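Local coordinates for protein putative acetyltransferase Sthe_0691 (PDB 3SHP) that probably transfers an acetyl group from acetyl-coenzyme A to an acceptor substrate, at residues D97-V109 with V124-A137. Numbering follows the deposited sequence.
Sequences DADVLRAEALELV and VEIAADEQRTLAAA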
loop_
_atom_site.group_PDB
_atom_site.type_symbol
_atom_site.label_atom_id
_atom_site.label_comp_id
_atom_site.label_asym_id
_atom_site.label_seq_id
_atom_site.Cartn_x
_atom_site.Cartn_y
_atom_site.Cartn_z
ATOM N N ASP A 97 12.007 6.226 -28.869
ATOM C CA ASP A 97 12.976 5.141 -29.007
ATOM C C ASP A 97 14.124 5.368 -28.008
ATOM O O ASP A 97 15.176 5.905 -28.328
ATOM C CB ASP A 97 13.504 5.078 -30.450
ATOM C CG ASP A 97 14.393 3.835 -30.727
ATOM O OD1 ASP A 97 14.817 3.114 -29.771
ATOM O OD2 ASP A 97 14.668 3.594 -31.940
ATOM N N ALA A 98 13.880 4.959 -26.782
ATOM C CA ALA A 98 14.791 5.209 -25.724
ATOM C C ALA A 98 16.147 4.518 -25.975
ATOM O O ALA A 98 17.195 5.060 -25.621
ATOM C CB ALA A 98 14.171 4.770 -24.440
ATOM N N ASP A 99 16.122 3.360 -26.635
ATOM C CA ASP A 99 17.311 2.517 -26.779
ATOM C C ASP A 99 18.424 3.181 -27.594
ATOM O O ASP A 99 19.597 3.033 -27.243
ATOM C CB ASP A 99 16.926 1.157 -27.381
ATOM C CG ASP A 99 18.047 0.111 -27.279
ATOM O OD1 ASP A 99 18.809 0.059 -26.277
ATOM O OD2 ASP A 99 18.133 -0.688 -28.220
ATOM N N VAL A 100 18.061 3.894 -28.672
ATOM C CA VAL A 100 19.064 4.583 -29.530
ATOM C C VAL A 100 19.807 5.651 -28.721
ATOM O O VAL A 100 21.019 5.808 -28.836
ATOM C CB VAL A 100 18.423 5.278 -30.796
ATOM C CG1 VAL A 100 19.499 5.928 -31.690
ATOM C CG2 VAL A 100 17.638 4.302 -31.645
ATOM N N LEU A 101 19.057 6.374 -27.897
ATOM C CA LEU A 101 19.614 7.469 -27.123
ATOM C C LEU A 101 20.399 6.948 -25.912
ATOM O O LEU A 101 21.468 7.472 -25.608
ATOM C CB LEU A 101 18.505 8.442 -26.685
ATOM C CG LEU A 101 17.688 9.089 -27.822
ATOM C CD1 LEU A 101 16.660 10.042 -27.282
ATOM C CD2 LEU A 101 18.556 9.844 -28.741
ATOM N N ARG A 102 19.877 5.935 -25.222
ATOM C CA ARG A 102 20.649 5.216 -24.192
ATOM C C ARG A 102 21.980 4.666 -24.710
ATOM O O ARG A 102 23.005 4.806 -24.063
ATOM C CB ARG A 102 19.847 4.053 -23.589
ATOM C CG ARG A 102 20.458 3.522 -22.253
ATOM C CD ARG A 102 19.640 2.376 -21.650
ATOM N NE ARG A 102 18.975 1.653 -22.718
ATOM C CZ ARG A 102 17.655 1.506 -22.819
ATOM N NH1 ARG A 102 16.845 1.963 -21.868
ATOM N NH2 ARG A 102 17.156 0.872 -23.868
ATOM N N ALA A 103 21.948 4.043 -25.879
ATOM C CA ALA A 103 23.138 3.463 -26.469
ATOM C C ALA A 103 24.198 4.542 -26.756
ATOM O O ALA A 103 25.366 4.355 -26.466
ATOM C CB ALA A 103 22.786 2.717 -27.745
ATOM N N GLU A 104 23.768 5.671 -27.309
ATOM C CA GLU A 104 24.677 6.787 -27.576
ATOM C C GLU A 104 25.270 7.290 -26.259
ATOM O O GLU A 104 26.458 7.532 -26.175
ATOM C CB GLU A 104 23.987 7.920 -28.347
ATOM C CG GLU A 104 24.953 9.056 -28.673
ATOM C CD GLU A 104 24.398 10.062 -29.675
ATOM O OE1 GLU A 104 23.838 9.642 -30.713
ATOM O OE2 GLU A 104 24.528 11.279 -29.434
ATOM N N ALA A 105 24.434 7.416 -25.232
ATOM C CA ALA A 105 24.888 7.874 -23.925
ATOM C C ALA A 105 25.967 6.934 -23.365
ATOM O O ALA A 105 26.933 7.384 -22.754
ATOM C CB ALA A 105 23.728 7.965 -22.963
ATOM N N LEU A 106 25.793 5.632 -23.563
ATOM C CA LEU A 106 26.781 4.664 -23.093
ATOM C C LEU A 106 28.089 4.815 -23.876
ATOM O O LEU A 106 29.181 4.745 -23.285
ATOM C CB LEU A 106 26.248 3.237 -23.194
ATOM C CG LEU A 106 27.190 2.114 -22.697
ATOM C CD1 LEU A 106 27.694 2.403 -21.287
ATOM C CD2 LEU A 106 26.454 0.795 -22.679
ATOM N N GLU A 107 27.985 5.027 -25.191
ATOM C CA GLU A 107 29.172 5.294 -26.018
ATOM C C GLU A 107 29.966 6.483 -25.504
ATOM O O GLU A 107 31.192 6.478 -25.558
ATOM C CB GLU A 107 28.793 5.566 -27.480
ATOM C CG GLU A 107 28.289 4.346 -28.218
ATOM C CD GLU A 107 27.865 4.635 -29.658
ATOM O OE1 GLU A 107 27.537 5.800 -30.005
ATOM O OE2 GLU A 107 27.850 3.667 -30.447
ATOM N N LEU A 108 29.258 7.503 -25.038
ATOM C CA LEU A 108 29.877 8.733 -24.562
ATOM C C LEU A 108 30.521 8.571 -23.209
ATOM O O LEU A 108 31.634 9.036 -23.013
ATOM C CB LEU A 108 28.860 9.886 -24.504
ATOM C CG LEU A 108 28.160 10.171 -25.851
ATOM C CD1 LEU A 108 27.201 11.318 -25.704
ATOM C CD2 LEU A 108 29.166 10.439 -26.978
ATOM N N VAL A 109 29.825 7.927 -22.278
ATOM C CA VAL A 109 30.259 7.910 -20.883
ATOM C C VAL A 109 31.425 6.934 -20.631
ATOM O O VAL A 109 32.276 7.216 -19.803
ATOM C CB VAL A 109 29.066 7.646 -19.900
ATOM C CG1 VAL A 109 28.691 6.189 -19.873
ATOM C CG2 VAL A 109 29.413 8.105 -18.486
ATOM N N VAL A 124 28.071 -2.128 -15.701
ATOM C CA VAL A 124 26.898 -1.492 -16.312
ATOM C C VAL A 124 25.702 -2.456 -16.375
ATOM O O VAL A 124 25.827 -3.596 -16.848
ATOM C CB VAL A 124 27.206 -1.010 -17.754
ATOM C CG1 VAL A 124 26.080 -0.126 -18.289
ATOM C CG2 VAL A 124 28.554 -0.242 -17.804
ATOM N N GLU A 125 24.540 -1.983 -15.940
ATOM C CA GLU A 125 23.284 -2.735 -16.054
ATOM C C GLU A 125 22.693 -2.502 -17.436
ATOM O O GLU A 125 22.560 -1.327 -17.867
ATOM C CB GLU A 125 22.268 -2.250 -15.017
ATOM C CG GLU A 125 22.631 -2.527 -13.579
ATOM C CD GLU A 125 21.432 -2.306 -12.610
ATOM O OE1 GLU A 125 20.405 -1.715 -13.035
ATOM O OE2 GLU A 125 21.529 -2.718 -11.425
ATOM N N ILE A 126 22.363 -3.602 -18.140
ATOM C CA ILE A 126 21.705 -3.529 -19.442
ATOM C C ILE A 126 20.708 -4.672 -19.612
ATOM O O ILE A 126 21.067 -5.835 -19.457
ATOM C CB ILE A 126 22.709 -3.591 -20.633
ATOM C CG1 ILE A 126 23.872 -2.597 -20.444
ATOM C CG2 ILE A 126 21.977 -3.305 -21.965
ATOM C CD1 ILE A 126 25.003 -2.783 -21.458
ATOM N N ALA A 127 19.460 -4.348 -19.937
ATOM C CA ALA A 127 18.445 -5.386 -20.050
ATOM C C ALA A 127 18.698 -6.170 -21.326
ATOM O O ALA A 127 19.150 -5.606 -22.312
ATOM C CB ALA A 127 17.036 -4.781 -20.055
ATOM N N ALA A 128 18.372 -7.458 -21.317
ATOM C CA ALA A 128 18.700 -8.313 -22.438
ATOM C C ALA A 128 17.999 -7.912 -23.727
ATOM O O ALA A 128 18.449 -8.309 -24.768
ATOM C CB ALA A 128 18.456 -9.810 -22.107
ATOM N N ASP A 129 16.919 -7.126 -23.673
ATOM C CA ASP A 129 16.231 -6.722 -24.914
ATOM C C ASP A 129 16.693 -5.341 -25.394
ATOM O O ASP A 129 16.113 -4.774 -26.332
ATOM C CB ASP A 129 14.693 -6.726 -24.730
ATOM C CG ASP A 129 14.259 -5.889 -23.553
ATOM O OD1 ASP A 129 15.151 -5.346 -22.878
ATOM O OD2 ASP A 129 13.043 -5.774 -23.278
ATOM N N GLU A 130 17.691 -4.776 -24.719
ATOM C CA GLU A 130 18.193 -3.465 -25.123
ATOM C C GLU A 130 19.297 -3.565 -26.181
ATOM O O GLU A 130 20.471 -3.306 -25.914
ATOM C CB GLU A 130 18.564 -2.616 -23.896
ATOM C CG GLU A 130 17.307 -2.177 -23.157
ATOM C CD GLU A 130 17.504 -1.740 -21.692
ATOM O OE1 GLU A 130 16.465 -1.391 -21.070
ATOM O OE2 GLU A 130 18.651 -1.732 -21.161
ATOM N N GLN A 131 18.873 -3.920 -27.392
ATOM C CA GLN A 131 19.762 -4.287 -28.514
ATOM C C GLN A 131 20.918 -3.339 -28.781
ATOM O O GLN A 131 22.081 -3.731 -28.813
ATOM C CB GLN A 131 18.952 -4.403 -29.808
ATOM C CG GLN A 131 18.907 -5.776 -30.389
ATOM C CD GLN A 131 18.553 -5.764 -31.890
ATOM O OE1 GLN A 131 17.700 -4.975 -32.350
ATOM N NE2 GLN A 131 19.215 -6.642 -32.660
ATOM N N ARG A 132 20.565 -2.086 -29.018
ATOM C CA ARG A 132 21.539 -1.072 -29.342
ATOM C C ARG A 132 22.460 -0.794 -28.165
ATOM O O ARG A 132 23.663 -0.657 -28.345
ATOM C CB ARG A 132 20.826 0.185 -29.809
ATOM C CG ARG A 132 20.062 -0.063 -31.093
ATOM C CD ARG A 132 19.319 1.156 -31.525
ATOM N NE ARG A 132 18.309 0.844 -32.536
ATOM C CZ ARG A 132 18.542 0.781 -33.851
ATOM N NH1 ARG A 132 19.765 0.985 -34.341
ATOM N NH2 ARG A 132 17.542 0.503 -34.684
ATOM N N THR A 133 21.899 -0.728 -26.963
ATOM C CA THR A 133 22.705 -0.524 -25.762
ATOM C C THR A 133 23.670 -1.710 -25.541
ATOM O O THR A 133 24.843 -1.519 -25.228
ATOM C CB THR A 133 21.804 -0.260 -24.529
ATOM O OG1 THR A 133 20.882 0.800 -24.844
ATOM C CG2 THR A 133 22.630 0.143 -23.313
ATOM N N LEU A 134 23.190 -2.933 -25.738
ATOM C CA LEU A 134 24.094 -4.090 -25.671
ATOM C C LEU A 134 25.233 -3.944 -26.691
ATOM O O LEU A 134 26.410 -4.195 -26.367
ATOM C CB LEU A 134 23.332 -5.390 -25.916
ATOM C CG LEU A 134 22.330 -5.741 -24.811
ATOM C CD1 LEU A 134 21.445 -6.860 -25.314
ATOM C CD2 LEU A 134 23.050 -6.141 -23.501
ATOM N N ALA A 135 24.882 -3.528 -27.915
ATOM C CA ALA A 135 25.896 -3.403 -28.961
ATOM C C ALA A 135 26.889 -2.297 -28.619
ATOM O O ALA A 135 28.089 -2.445 -28.869
ATOM C CB ALA A 135 25.257 -3.176 -30.318
ATOM N N ALA A 136 26.401 -1.201 -28.026
ATOM C CA ALA A 136 27.300 -0.111 -27.617
ATOM C C ALA A 136 28.278 -0.628 -26.576
ATOM O O ALA A 136 29.444 -0.292 -26.615
ATOM C CB ALA A 136 26.518 1.098 -27.080
ATOM N N ALA A 137 27.804 -1.461 -25.657
ATOM C CA ALA A 137 28.658 -1.967 -24.583
ATOM C C ALA A 137 29.749 -2.868 -25.131
ATOM O O ALA A 137 30.915 -2.762 -24.744
ATOM C CB ALA A 137 27.825 -2.707 -23.547
HETATM O O HOH W 1 16.247 0.128 -31.042
#
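D99 reaches from helix 98-109 to the first turn of helix 131-137, its CG anti to the backbone N (chi1 -167°). One oxygen, OD2, accepts from R132 N at 2.9 Å on its syn side; the other, OD1, takes the T133 hydroxyl OG1 at 2.6 Å, nearly in line with its own C-O bond, and a longer bond from T133 N. R102 runs outward past T133: CB, CG and CD skirt OG1, the chain bends at chi3 (29°), and NE gives T133 OG1 an almost straight bond of 3.0 Å. The E130 carboxylate stacks on one guanidinium face, CD 3.4 Å above its plane near CZ; NH1 meets E130 OE1 through charge alone, and NH2 closes a salt bridge on D99 OD1. With an alanine at D99, the N-H of R132 and the N-H and hydroxyl of T133 would probably lose their acceptor, and R102 one of its two carboxylates. Further along, A103 meets A136 (CB to CB 4.1 Å), and L106 CD2 packs against A137 CB and I126 CD1. The helix axes come within 7.8 Å, nearly parallel (15°), with T133 a knob among D99, R102, A103 and L106. Strand 84-91, helix 98-116 and strand 121-127 make a beta-alpha-beta unit, consistent with the GNAT acetyltransferase fold.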